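Glutamine synthetase (Helicobacter pylori, PDB 5ZLI) belongs to the glutamine synthetase I beta family of enzymes and assembles as twelve copies, each joining a beta-grasp domain to a larger catalytic domain. Local coordinates at residues Phe303-Leu308 with Ile396-Ala401; Ala351-Pro356 with Ala364-Arg369; Glu55-Asp60 with Met75-Asp80. All coordinates share one frame; numbering follows the deposited sequence.

Overall arrangement
Followed from the N terminus, the chain gives a worked example of local and distant closure in a two-domain enzyme. Contact 3 closes first, pairing 55-60 with 75-80 of the beta-grasp domain across 14 intervening residues. The catalytic domain then opens a much longer loop at helix 302-313. Within it contact 2 closes a hairpin, 351-356 with 364-369, before contact 1 brings 396-401 back to that helix; contact 2 is thus nested inside contact 1. These two also touch, Leu308 and Ala304 of the helix packing on Val353 and Phe366 of the hairpin. Contact 3 stands apart, its centre about 41 Å from that of contact 1 and 38 Å from that of contact 2.

Contact 1 (Phe303-Leu308 with Ile396-Ala401); sequences FALHFL and IDPGEA
Helix 302-313 of the catalytic domain meets the loop that follows helix 377-393 where His306 reaches the carbonyl of Ile396 and two leucines close on Pro398. His306 ND1 donates to Ile396 O over 3.0 Å, and the bond is nearly straight at the hydrogen (168°). The oxygen lies in the plane of the imidazole, at its edge, yet the ring nitrogen stands above the carbonyl plane, well away from the lone pairs. His306 CA adds a CA-H...O contact to Ile396 O at 3.2 Å; with CG placed beside the backbone N (chi1 -73°), CA and ND1 converge on one oxygen. Two residues on, the proline ring lies against the helix. Its CG touches Leu305 CD2 at 3.7 Å, while its CB meets Leu308 CD2 at 3.8 Å, those two side chains crossing at about a right angle. Asp397 shapes the loop from within: its OD2 accepts from Gly399 N at 2.9 Å in an Asx turn. Tyr344 of strand 341-346 packs on both Leu308 and Pro398. The union is therefore mixed: a bond straight at the donor but off the acceptor's lone pairs, which needs the proton on ND1 and probably limits the turning of the imidazole, beside an apolar seam that imposes little direction.

Contact 2 (Ala351-Pro356 with Ala364-Arg369); sequences ASVRIP and ARFEFR
Arg354 and Glu367 carry the polar face of this beta hairpin, with Arg354 NH1 set against the carboxylate in a salt bridge of 2.9 Å to Glu367 OE1. Arg354 NH1 stands about equally far from Glu367 OE1 and OE2, and the guanidinium and carboxylate planes are 48° apart, so the groups do not pair edge to edge in one plane. Arg369 NH1 completes the network from the same segment as Glu367, meeting Glu367 OE2 on its syn side at 3.0 Å; two guanidinium groups thus share one carboxylate. Arg354 gets there with an extended chain, CG anti to the backbone N (chi1 163°), while Pro356 CA lies over one face of its guanidinium, toward the rim. Its NH2 bridges to Asp74 of the second subunit, and Arg369 NH2 is held by Glu337 O. Beneath these ions the backbones pair antiparallel: Arg354 and Glu367 exchange two hydrogen bonds, and Arg369 N reaches Ser352 O at 2.9 Å. On the other face Val353 CG1 packs on Phe368 CD1 at 3.6 Å, their side chains lying side by side. Farther out, strand 341-346 flanks 351-355, strand 278-286 flanks 366-368, and helix 302-313 covers Val353, Phe366 and Phe368.

Contact 3 (Glu55-Asp60 with Met75-Asp80); sequences EGIPFD and MILTPD
Ile57 and Phe59 lie beside Leu77 and Met75 on one face of two antiparallel strands in the beta-grasp domain, and here the contact is dense. The Phe59 ring does most of the touching. Its CG sits between the backbone N and the carbonyl carbon (chi1 74°), a turn that brings the ring across to the neighbouring strand, where CE1 lies 3.4 Å from Leu77 CD2 and 3.7 Å from Met75 CB. The Phe59 and Leu77 side chains cross at about a right angle. Farther along, Ile57 CD1 rests on Pro79 CG at 3.8 Å. Phe31, Ile41 and Val101 of strands 26-32, 38-44 and 94-103 continue this apolar layer, and Tyr190 of the third subunit packs on Phe59.

The opposite face is sparser. The ring of exposed Pro58 approaches Ile76 loosely, its CB 4.4 Å from Ile76 CD1, and Glu55, whose CB points away from the other strand, is exposed. Gly56 tightens one end of this side, its bare CA lying 3.5 Å from Ile76 CG2.

Between the faces, backbone bonds join the two strands. Ile57 and Leu77 exchange a pair; Phe59 N reaches Met75 O at 3.1 Å, and Met75 N returns to Phe59 O at 3.2 Å. Between these pairs Pro58 faces Ile76 at a non-hydrogen-bonded position, so its lack of an N-H costs the ladder nothing. The chemistry implies a division of labour: peptide groups fix the register, whereas apolar side chains on one face pack the pair against side chains of strands 26-32, 38-44 and 94-103.

Contact 1 (Phe303-Leu308 with Ile396-Ala401)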
ATOM      1  N   PHE B 303      60.199   0.218  42.685  1.00 58.68           N
ATOM      2  CA  PHE B 303      60.072   1.228  41.643  1.00 55.31           C
ATOM      3  C   PHE B 303      58.680   1.198  41.016  1.00 51.89           C
ATOM      4  O   PHE B 303      58.038   2.244  40.852  1.00 50.43           O
ATOM      5  CB  PHE B 303      61.158   0.987  40.593  1.00 48.96           C
ATOM      6  CG  PHE B 303      61.165   1.983  39.480  1.00 48.00           C
ATOM      7  CD1 PHE B 303      61.793   3.208  39.635  1.00 52.58           C
ATOM      8  CD2 PHE B 303      60.553   1.705  38.274  1.00 57.42           C
ATOM      9  CE1 PHE B 303      61.809   4.142  38.604  1.00 50.88           C
ATOM     10  CE2 PHE B 303      60.562   2.635  37.239  1.00 55.21           C
ATOM     11  CZ  PHE B 303      61.192   3.856  37.412  1.00 55.69           C
ATOM     12  N   ALA B 304      58.203   0.002  40.648  1.00 52.56           N
ATOM     13  CA  ALA B 304      56.866  -0.144  40.067  1.00 51.12           C
ATOM     14  C   ALA B 304      55.767   0.199  41.065  1.00 46.72           C
ATOM     15  O   ALA B 304      54.758   0.806  40.695  1.00 51.73           O
ATOM     16  CB  ALA B 304      56.662  -1.554  39.525  1.00 51.25           C
ATOM     17  N   LEU B 305      55.910  -0.224  42.322  1.00 44.88           N
ATOM     18  CA  LEU B 305      54.846   0.051  43.283  1.00 50.61           C
ATOM     19  C   LEU B 305      54.751   1.531  43.607  1.00 50.22           C
ATOM     20  O   LEU B 305      53.655   2.033  43.886  1.00 44.98           O
ATOM     21  CB  LEU B 305      55.063  -0.726  44.577  1.00 55.49           C
ATOM     22  CG  LEU B 305      54.606  -2.167  44.572  1.00 56.62           C
ATOM     23  CD1 LEU B 305      55.370  -2.907  45.634  1.00 63.52           C
ATOM     24  CD2 LEU B 305      53.122  -2.192  44.838  1.00 45.43           C
ATOM     25  N   HIS B 306      55.885   2.236  43.587  1.00 50.13           N
ATOM     26  CA  HIS B 306      55.858   3.685  43.712  1.00 45.04           C
ATOM     27  C   HIS B 306      55.237   4.312  42.470  1.00 45.08           C
ATOM     28  O   HIS B 306      54.424   5.240  42.576  1.00 47.90           O
ATOM     29  CB  HIS B 306      57.271   4.213  43.986  1.00 48.98           C
ATOM     30  CG  HIS B 306      57.769   3.921  45.375  1.00 48.10           C
ATOM     31  ND1 HIS B 306      56.951   3.945  46.486  1.00 47.70           N
ATOM     32  CD2 HIS B 306      58.997   3.572  45.823  1.00 50.14           C
ATOM     33  CE1 HIS B 306      57.655   3.632  47.557  1.00 52.50           C
ATOM     34  NE2 HIS B 306      58.899   3.398  47.180  1.00 55.51           N
ATOM     35  N   PHE B 307      55.559   3.786  41.290  1.00 38.94           N
ATOM     36  CA  PHE B 307      54.845   4.210  40.090  1.00 47.90           C
ATOM     37  C   PHE B 307      53.321   4.083  40.262  1.00 46.24           C
ATOM     38  O   PHE B 307      52.570   5.037  40.012  1.00 40.42           O
ATOM     39  CB  PHE B 307      55.335   3.378  38.904  1.00 41.18           C
ATOM     40  CG  PHE B 307      54.784   3.807  37.591  1.00 34.24           C
ATOM     41  CD1 PHE B 307      53.497   3.491  37.226  1.00 33.60           C
ATOM     42  CD2 PHE B 307      55.570   4.500  36.707  1.00 38.18           C
ATOM     43  CE1 PHE B 307      53.018   3.863  36.030  1.00 29.61           C
ATOM     44  CE2 PHE B 307      55.084   4.879  35.496  1.00 37.13           C
ATOM     45  CZ  PHE B 307      53.811   4.561  35.157  1.00 32.30           C
ATOM     46  N   LEU B 308      52.855   2.910  40.706  1.00 36.22           N
ATOM     47  CA  LEU B 308      51.424   2.681  40.878  1.00 42.87           C
ATOM     48  C   LEU B 308      50.797   3.631  41.887  1.00 47.47           C
ATOM     49  O   LEU B 308      49.653   4.075  41.706  1.00 38.73           O
ATOM     50  CB  LEU B 308      51.182   1.233  41.301  1.00 56.04           C
ATOM     51  CG  LEU B 308      49.768   0.948  41.813  1.00 47.95           C
ATOM     52  CD1 LEU B 308      48.815   1.084  40.667  1.00 42.10           C
ATOM     53  CD2 LEU B 308      49.674  -0.453  42.432  1.00 44.72           C
ATOM     54  N   ILE B 396      55.831   7.210  46.400  1.00 53.66           N
ATOM     55  CA  ILE B 396      54.445   7.141  46.862  1.00 53.55           C
ATOM     56  C   ILE B 396      54.020   5.689  47.058  1.00 46.28           C
ATOM     57  O   ILE B 396      54.102   4.871  46.136  1.00 43.81           O
ATOM     58  CB  ILE B 396      53.494   7.868  45.893  1.00 49.93           C
ATOM     59  CG1 ILE B 396      53.854   9.355  45.769  1.00 50.06           C
ATOM     60  CG2 ILE B 396      52.060   7.752  46.399  1.00 49.33           C
ATOM     61  CD1 ILE B 396      52.807  10.211  45.050  1.00 50.08           C
ATOM     62  N   ASP B 397      53.518   5.388  48.247  1.00 51.25           N
ATOM     63  CA  ASP B 397      52.978   4.072  48.587  1.00 52.38           C
ATOM     64  C   ASP B 397      51.594   3.923  47.955  1.00 45.02           C
ATOM     65  O   ASP B 397      50.730   4.783  48.157  1.00 44.37           O
ATOM     66  CB  ASP B 397      52.884   3.922  50.117  1.00 46.54           C
ATOM     67  CG  ASP B 397      52.787   2.477  50.576  1.00 54.81           C
ATOM     68  OD1 ASP B 397      53.768   2.000  51.180  1.00 64.71           O
ATOM     69  OD2 ASP B 397      51.752   1.815  50.350  1.00 57.01           O
ATOM     70  N   PRO B 398      51.335   2.854  47.204  1.00 47.01           N
ATOM     71  CA  PRO B 398      50.018   2.684  46.593  1.00 47.56           C
ATOM     72  C   PRO B 398      48.977   2.132  47.543  1.00 47.49           C
ATOM     73  O   PRO B 398      47.833   1.925  47.124  1.00 46.18           O
ATOM     74  CB  PRO B 398      50.303   1.671  45.474  1.00 45.36           C
ATOM     75  CG  PRO B 398      51.371   0.829  46.035  1.00 48.31           C
ATOM     76  CD  PRO B 398      52.232   1.731  46.889  1.00 54.50           C
ATOM     77  N   GLY B 399      49.349   1.998  48.815  1.00 45.29           N
ATOM     78  CA  GLY B 399      48.476   1.430  49.818  1.00 48.85           C
ATOM     79  C   GLY B 399      48.468  -0.089  49.783  1.00 62.18           C
ATOM     80  O   GLY B 399      49.474  -0.745  49.472  1.00 57.75           O
ATOM     81  N   GLU B 400      47.305  -0.651  50.121  1.00 61.24           N
ATOM     82  CA  GLU B 400      47.143  -2.087  50.314  1.00 65.96           C
ATOM     83  C   GLU B 400      46.250  -2.658  49.225  1.00 58.85           C
ATOM     84  O   GLU B 400      45.250  -2.040  48.850  1.00 58.77           O
ATOM     85  CB  GLU B 400      46.544  -2.408  51.690  1.00 63.38           C
ATOM     86  CG  GLU B 400      46.802  -3.833  52.193  1.00 65.50           C
ATOM     87  CD  GLU B 400      48.080  -3.958  53.024  1.00 77.93           C
ATOM     88  OE1 GLU B 400      48.776  -2.931  53.203  1.00 80.48           O
ATOM     89  OE2 GLU B 400      48.386  -5.081  53.501  1.00 68.12           O
ATOM     90  N   ALA B 401      46.629  -3.829  48.712  1.00 56.26           N
ATOM     91  CA  ALA B 401      45.827  -4.501  47.703  1.00 52.91           C
ATOM     92  C   ALA B 401      44.538  -5.018  48.326  1.00 57.27           C
ATOM     93  O   ALA B 401      44.493  -5.374  49.509  1.00 61.34           O
ATOM     94  CB  ALA B 401      46.620  -5.649  47.081  1.00 57.40           C
TER

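Contact 2 (Ala351-Pro356 with Ala364-Arg369)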
ATOM      1  N   ALA B 351      39.186  -4.525  40.090  1.00 42.51           N
ATOM      2  CA  ALA B 351      40.109  -3.487  40.520  1.00 42.31           C
ATOM      3  C   ALA B 351      40.447  -2.508  39.395  1.00 43.10           C
ATOM      4  O   ALA B 351      40.314  -2.822  38.207  1.00 41.33           O
ATOM      5  CB  ALA B 351      41.385  -4.119  41.071  1.00 47.04           C
ATOM      6  N   SER B 352      40.807  -1.276  39.793  1.00 42.52           N
ATOM      7  CA  SER B 352      41.261  -0.265  38.833  1.00 39.77           C
ATOM      8  C   SER B 352      42.551  -0.677  38.140  1.00 39.40           C
ATOM      9  O   SER B 352      42.718  -0.450  36.938  1.00 32.26           O
ATOM     10  CB  SER B 352      41.416   1.085  39.508  1.00 36.12           C
ATOM     11  OG  SER B 352      40.157   1.519  39.934  1.00 38.92           O
ATOM     12  N   VAL B 353      43.507  -1.191  38.899  1.00 39.68           N
ATOM     13  CA  VAL B 353      44.726  -1.730  38.330  1.00 40.50           C
ATOM     14  C   VAL B 353      44.718  -3.228  38.543  1.00 41.74           C
ATOM     15  O   VAL B 353      44.194  -3.739  39.537  1.00 39.51           O
ATOM     16  CB  VAL B 353      46.001  -1.112  38.924  1.00 40.08           C
ATOM     17  CG1 VAL B 353      47.178  -1.352  37.966  1.00 34.93           C
ATOM     18  CG2 VAL B 353      45.764   0.372  39.205  1.00 38.66           C
ATOM     19  N   ARG B 354      45.339  -3.935  37.611  1.00 41.45           N
ATOM     20  CA  ARG B 354      45.329  -5.380  37.673  1.00 38.04           C
ATOM     21  C   ARG B 354      46.727  -5.880  37.410  1.00 40.30           C
ATOM     22  O   ARG B 354      47.401  -5.399  36.498  1.00 43.82           O
ATOM     23  CB  ARG B 354      44.354  -5.967  36.660  1.00 41.84           C
ATOM     24  CG  ARG B 354      44.597  -7.394  36.405  1.00 37.21           C
ATOM     25  CD  ARG B 354      43.380  -8.007  35.833  1.00 41.25           C
ATOM     26  NE  ARG B 354      43.743  -9.262  35.228  1.00 42.87           N
ATOM     27  CZ  ARG B 354      44.205  -9.337  34.007  1.00 38.56           C
ATOM     28  NH1 ARG B 354      44.267  -8.225  33.290  1.00 39.60           N
ATOM     29  NH2 ARG B 354      44.544 -10.511  33.500  1.00 44.47           N
ATOM     30  N   ILE B 355      47.164  -6.817  38.241  1.00 43.60           N
ATOM     31  CA  ILE B 355      48.425  -7.521  38.046  1.00 41.95           C
ATOM     32  C   ILE B 355      48.117  -8.819  37.310  1.00 46.90           C
ATOM     33  O   ILE B 355      47.440  -9.697  37.879  1.00 46.30           O
ATOM     34  CB  ILE B 355      49.122  -7.791  39.378  1.00 40.98           C
ATOM     35  CG1 ILE B 355      49.404  -6.472  40.077  1.00 46.64           C
ATOM     36  CG2 ILE B 355      50.400  -8.501  39.143  1.00 39.55           C
ATOM     37  CD1 ILE B 355      48.296  -6.051  41.047  1.00 45.78           C
ATOM     38  N   PRO B 356      48.528  -8.968  36.057  1.00 48.19           N
ATOM     39  CA  PRO B 356      48.280 -10.230  35.348  1.00 50.37           C
ATOM     40  C   PRO B 356      49.023 -11.415  35.961  1.00 51.10           C
ATOM     41  O   PRO B 356      50.044 -11.273  36.640  1.00 54.49           O
ATOM     42  CB  PRO B 356      48.776  -9.938  33.926  1.00 43.68           C
ATOM     43  CG  PRO B 356      48.677  -8.416  33.795  1.00 46.03           C
ATOM     44  CD  PRO B 356      49.014  -7.898  35.165  1.00 43.62           C
ATOM     45  N   ALA B 364      56.942  -8.237  33.426  1.00 51.81           N
ATOM     46  CA  ALA B 364      56.354  -7.581  34.579  1.00 50.71           C
ATOM     47  C   ALA B 364      55.758  -6.247  34.155  1.00 50.76           C
ATOM     48  O   ALA B 364      56.356  -5.510  33.363  1.00 45.65           O
ATOM     49  CB  ALA B 364      57.394  -7.400  35.672  1.00 47.54           C
ATOM     50  N   ARG B 365      54.549  -5.971  34.635  1.00 43.91           N
ATOM     51  CA  ARG B 365      53.785  -4.847  34.119  1.00 44.67           C
ATOM     52  C   ARG B 365      52.539  -4.684  34.961  1.00 45.50           C
ATOM     53  O   ARG B 365      52.116  -5.606  35.663  1.00 51.49           O
ATOM     54  CB  ARG B 365      53.383  -5.060  32.655  1.00 48.45           C
ATOM     55  CG  ARG B 365      51.959  -5.567  32.512  1.00 43.71           C
ATOM     56  CD  ARG B 365      51.749  -6.396  31.292  1.00 46.97           C
ATOM     57  NE  ARG B 365      51.070  -7.642  31.626  1.00 50.79           N
ATOM     58  CZ  ARG B 365      50.938  -8.654  30.777  1.00 52.94           C
ATOM     59  NH1 ARG B 365      51.446  -8.540  29.556  1.00 50.51           N
ATOM     60  NH2 ARG B 365      50.310  -9.772  31.143  1.00 45.13           N
ATOM     61  N   PHE B 366      51.938  -3.508  34.863  1.00 43.99           N
ATOM     62  CA  PHE B 366      50.573  -3.319  35.325  1.00 49.38           C
ATOM     63  C   PHE B 366      49.625  -3.260  34.132  1.00 46.14           C
ATOM     64  O   PHE B 366      50.043  -3.068  32.987  1.00 45.25           O
ATOM     65  CB  PHE B 366      50.436  -2.035  36.137  1.00 43.31           C
ATOM     66  CG  PHE B 366      51.233  -2.021  37.387  1.00 45.23           C
ATOM     67  CD1 PHE B 366      52.257  -1.113  37.555  1.00 50.44           C
ATOM     68  CD2 PHE B 366      50.922  -2.877  38.432  1.00 58.45           C
ATOM     69  CE1 PHE B 366      52.979  -1.072  38.747  1.00 55.62           C
ATOM     70  CE2 PHE B 366      51.645  -2.847  39.624  1.00 53.81           C
ATOM     71  CZ  PHE B 366      52.673  -1.941  39.781  1.00 49.68           C
ATOM     72  N   GLU B 367      48.339  -3.451  34.406  1.00 36.08           N
ATOM     73  CA  GLU B 367      47.285  -3.137  33.449  1.00 39.55           C
ATOM     74  C   GLU B 367      46.268  -2.212  34.108  1.00 42.35           C
ATOM     75  O   GLU B 367      45.688  -2.559  35.143  1.00 37.74           O
ATOM     76  CB  GLU B 367      46.612  -4.398  32.918  1.00 44.01           C
ATOM     77  CG  GLU B 367      45.280  -4.121  32.216  1.00 43.32           C
ATOM     78  CD  GLU B 367      44.454  -5.380  32.025  1.00 45.85           C
ATOM     79  OE1 GLU B 367      44.880  -6.268  31.241  1.00 45.10           O
ATOM     80  OE2 GLU B 367      43.415  -5.507  32.714  1.00 43.70           O
ATOM     81  N   PHE B 368      46.102  -1.007  33.555  1.00 47.94           N
ATOM     82  CA  PHE B 368      45.104  -0.054  34.057  1.00 46.47           C
ATOM     83  C   PHE B 368      43.799  -0.235  33.286  1.00 42.57           C
ATOM     84  O   PHE B 368      43.753  -0.030  32.066  1.00 41.49           O
ATOM     85  CB  PHE B 368      45.610   1.383  33.947  1.00 36.12           C
ATOM     86  CG  PHE B 368      46.956   1.584  34.581  1.00 44.50           C
ATOM     87  CD1 PHE B 368      47.097   1.682  35.952  1.00 42.41           C
ATOM     88  CD2 PHE B 368      48.099   1.622  33.800  1.00 43.23           C
ATOM     89  CE1 PHE B 368      48.360   1.852  36.512  1.00 45.34           C
ATOM     90  CE2 PHE B 368      49.334   1.802  34.363  1.00 34.40           C
ATOM     91  CZ  PHE B 368      49.474   1.908  35.701  1.00 34.98           C
ATOM     92  N   ARG B 369      42.747  -0.614  34.001  1.00 36.93           N
ATOM     93  CA  ARG B 369      41.492  -0.988  33.375  1.00 42.97           C
ATOM     94  C   ARG B 369      40.506   0.168  33.266  1.00 45.19           C
ATOM     95  O   ARG B 369      39.456  -0.004  32.641  1.00 47.47           O
ATOM     96  CB  ARG B 369      40.838  -2.144  34.132  1.00 44.05           C
ATOM     97  CG  ARG B 369      41.676  -3.386  34.213  1.00 35.97           C
ATOM     98  CD  ARG B 369      40.968  -4.451  35.023  1.00 42.28           C
ATOM     99  NE  ARG B 369      39.641  -4.793  34.498  1.00 43.43           N
ATOM    100  CZ  ARG B 369      39.432  -5.545  33.414  1.00 46.55           C
ATOM    101  NH1 ARG B 369      40.449  -6.038  32.718  1.00 43.17           N
ATOM    102  NH2 ARG B 369      38.197  -5.809  33.018  1.00 51.61           N
TER

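Contact 3 (Glu55-Asp60 with Met75-Asp80)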
ATOM      1  N   GLU B  55      60.375  22.333   6.219  1.00 51.67           N
ATOM      2  CA  GLU B  55      59.584  23.483   6.635  1.00 52.40           C
ATOM      3  C   GLU B  55      58.228  23.021   7.150  1.00 52.84           C
ATOM      4  O   GLU B  55      57.907  23.194   8.332  1.00 53.35           O
ATOM      5  CB  GLU B  55      59.447  24.494   5.486  1.00 51.77           C
ATOM      6  CG  GLU B  55      60.645  25.464   5.363  1.00 55.02           C
ATOM      7  CD  GLU B  55      60.414  26.652   4.405  1.00 65.30           C
ATOM      8  OE1 GLU B  55      60.559  27.813   4.861  1.00 61.15           O
ATOM      9  OE2 GLU B  55      60.081  26.439   3.210  1.00 63.13           O
ATOM     10  N   GLY B  56      57.471  22.327   6.309  1.00 52.65           N
ATOM     11  CA  GLY B  56      56.217  21.778   6.769  1.00 46.89           C
ATOM     12  C   GLY B  56      55.052  22.077   5.853  1.00 36.89           C
ATOM     13  O   GLY B  56      55.197  22.536   4.716  1.00 38.30           O
ATOM     14  N   ILE B  57      53.870  21.744   6.326  1.00 34.31           N
ATOM     15  CA  ILE B  57      52.659  21.921   5.549  1.00 40.88           C
ATOM     16  C   ILE B  57      51.782  22.952   6.248  1.00 40.46           C
ATOM     17  O   ILE B  57      51.489  22.805   7.438  1.00 40.68           O
ATOM     18  CB  ILE B  57      51.898  20.604   5.348  1.00 41.09           C
ATOM     19  CG1 ILE B  57      52.577  19.767   4.264  1.00 45.91           C
ATOM     20  CG2 ILE B  57      50.474  20.882   4.982  1.00 39.54           C
ATOM     21  CD1 ILE B  57      53.786  19.038   4.730  1.00 41.77           C
ATOM     22  N   PRO B  58      51.395  24.034   5.569  1.00 44.31           N
ATOM     23  CA  PRO B  58      50.514  25.022   6.202  1.00 44.43           C
ATOM     24  C   PRO B  58      49.111  24.474   6.331  1.00 40.30           C
ATOM     25  O   PRO B  58      48.672  23.663   5.514  1.00 48.11           O
ATOM     26  CB  PRO B  58      50.527  26.198   5.220  1.00 49.02           C
ATOM     27  CG  PRO B  58      51.006  25.616   3.875  1.00 42.88           C
ATOM     28  CD  PRO B  58      51.505  24.221   4.104  1.00 41.25           C
ATOM     29  N   PHE B  59      48.393  24.935   7.346  1.00 38.58           N
ATOM     30  CA  PHE B  59      46.974  24.610   7.449  1.00 36.25           C
ATOM     31  C   PHE B  59      46.285  25.627   8.351  1.00 38.51           C
ATOM     32  O   PHE B  59      46.924  26.510   8.927  1.00 46.85           O
ATOM     33  CB  PHE B  59      46.742  23.184   7.949  1.00 38.72           C
ATOM     34  CG  PHE B  59      47.014  22.989   9.403  1.00 37.30           C
ATOM     35  CD1 PHE B  59      48.300  23.019   9.892  1.00 37.90           C
ATOM     36  CD2 PHE B  59      45.972  22.751  10.285  1.00 37.73           C
ATOM     37  CE1 PHE B  59      48.542  22.826  11.234  1.00 34.84           C
ATOM     38  CE2 PHE B  59      46.208  22.551  11.630  1.00 36.53           C
ATOM     39  CZ  PHE B  59      47.491  22.593  12.097  1.00 39.68           C
ATOM     40  N   ASP B  60      44.970  25.476   8.491  1.00 41.07           N
ATOM     41  CA  ASP B  60      44.125  26.425   9.219  1.00 43.01           C
ATOM     42  C   ASP B  60      43.817  25.888  10.612  1.00 37.76           C
ATOM     43  O   ASP B  60      42.881  25.120  10.806  1.00 40.46           O
ATOM     44  CB  ASP B  60      42.859  26.707   8.419  1.00 46.53           C
ATOM     45  CG  ASP B  60      41.863  27.579   9.170  1.00 47.83           C
ATOM     46  OD1 ASP B  60      40.830  27.912   8.553  1.00 54.04           O
ATOM     47  OD2 ASP B  60      42.113  27.962  10.341  1.00 41.06           O
ATOM     48  N   MET B  75      49.176  27.746  10.855  1.00 42.09           N
ATOM     49  CA  MET B  75      50.130  26.911  11.563  1.00 40.79           C
ATOM     50  C   MET B  75      50.786  25.978  10.549  1.00 38.39           C
ATOM     51  O   MET B  75      50.452  25.988   9.358  1.00 35.04           O
ATOM     52  CB  MET B  75      49.426  26.161  12.692  1.00 41.12           C
ATOM     53  CG  MET B  75      48.842  27.067  13.799  1.00 42.41           C
ATOM     54  SD  MET B  75      49.917  27.705  15.097  1.00 48.21           S
ATOM     55  CE  MET B  75      49.992  26.275  16.165  1.00 42.40           C
ATOM     56  N   ILE B  76      51.697  25.134  11.023  1.00 32.06           N
ATOM     57  CA  ILE B  76      52.441  24.224  10.158  1.00 36.10           C
ATOM     58  C   ILE B  76      52.231  22.785  10.616  1.00 40.18           C
ATOM     59  O   ILE B  76      52.182  22.494  11.820  1.00 37.87           O
ATOM     60  CB  ILE B  76      53.951  24.561  10.135  1.00 39.04           C
ATOM     61  CG1 ILE B  76      54.217  25.875   9.398  1.00 33.94           C
ATOM     62  CG2 ILE B  76      54.760  23.440   9.505  1.00 36.26           C
ATOM     63  CD1 ILE B  76      53.927  25.806   7.953  1.00 33.14           C
ATOM     64  N   LEU B  77      52.078  21.886   9.650  1.00 31.87           N
ATOM     65  CA  LEU B  77      52.229  20.471   9.935  1.00 39.18           C
ATOM     66  C   LEU B  77      53.673  20.058   9.734  1.00 34.89           C
ATOM     67  O   LEU B  77      54.295  20.401   8.729  1.00 34.21           O
ATOM     68  CB  LEU B  77      51.320  19.606   9.071  1.00 37.62           C
ATOM     69  CG  LEU B  77      49.862  19.887   9.393  1.00 40.76           C
ATOM     70  CD1 LEU B  77      48.936  19.110   8.479  1.00 37.68           C
ATOM     71  CD2 LEU B  77      49.585  19.570  10.863  1.00 41.89           C
ATOM     72  N   THR B  78      54.206  19.369  10.717  1.00 33.97           N
ATOM     73  CA  THR B  78      55.548  18.835  10.606  1.00 44.35           C
ATOM     74  C   THR B  78      55.466  17.329  10.454  1.00 46.49           C
ATOM     75  O   THR B  78      55.109  16.631  11.420  1.00 37.82           O
ATOM     76  CB  THR B  78      56.417  19.180  11.806  1.00 45.97           C
ATOM     77  OG1 THR B  78      56.061  20.474  12.310  1.00 44.64           O
ATOM     78  CG2 THR B  78      57.898  19.123  11.356  1.00 39.08           C
ATOM     79  N   PRO B  79      55.738  16.793   9.270  1.00 46.62           N
ATOM     80  CA  PRO B  79      55.653  15.345   9.092  1.00 44.27           C
ATOM     81  C   PRO B  79      56.756  14.639   9.866  1.00 39.97           C
ATOM     82  O   PRO B  79      57.888  15.118   9.938  1.00 35.89           O
ATOM     83  CB  PRO B  79      55.815  15.165   7.578  1.00 43.46           C
ATOM     84  CG  PRO B  79      55.547  16.533   6.981  1.00 41.50           C
ATOM     85  CD  PRO B  79      56.039  17.494   8.006  1.00 43.18           C
ATOM     86  N   ASP B  80      56.395  13.527  10.509  1.00 46.64           N
ATOM     87  CA  ASP B  80      57.363  12.607  11.103  1.00 50.18           C
ATOM     88  C   ASP B  80      57.413  11.361  10.216  1.00 49.28           C
ATOM     89  O   ASP B  80      56.390  10.698  10.000  1.00 45.22           O
ATOM     90  CB  ASP B  80      57.013  12.273  12.558  1.00 39.51           C
ATOM     91  CG  ASP B  80      58.159  11.567  13.296  1.00 44.70           C
ATOM     92  OD1 ASP B  80      59.205  11.284  12.667  1.00 52.61           O
ATOM     93  OD2 ASP B  80      58.043  11.337  14.520  1.00 44.14           O
TER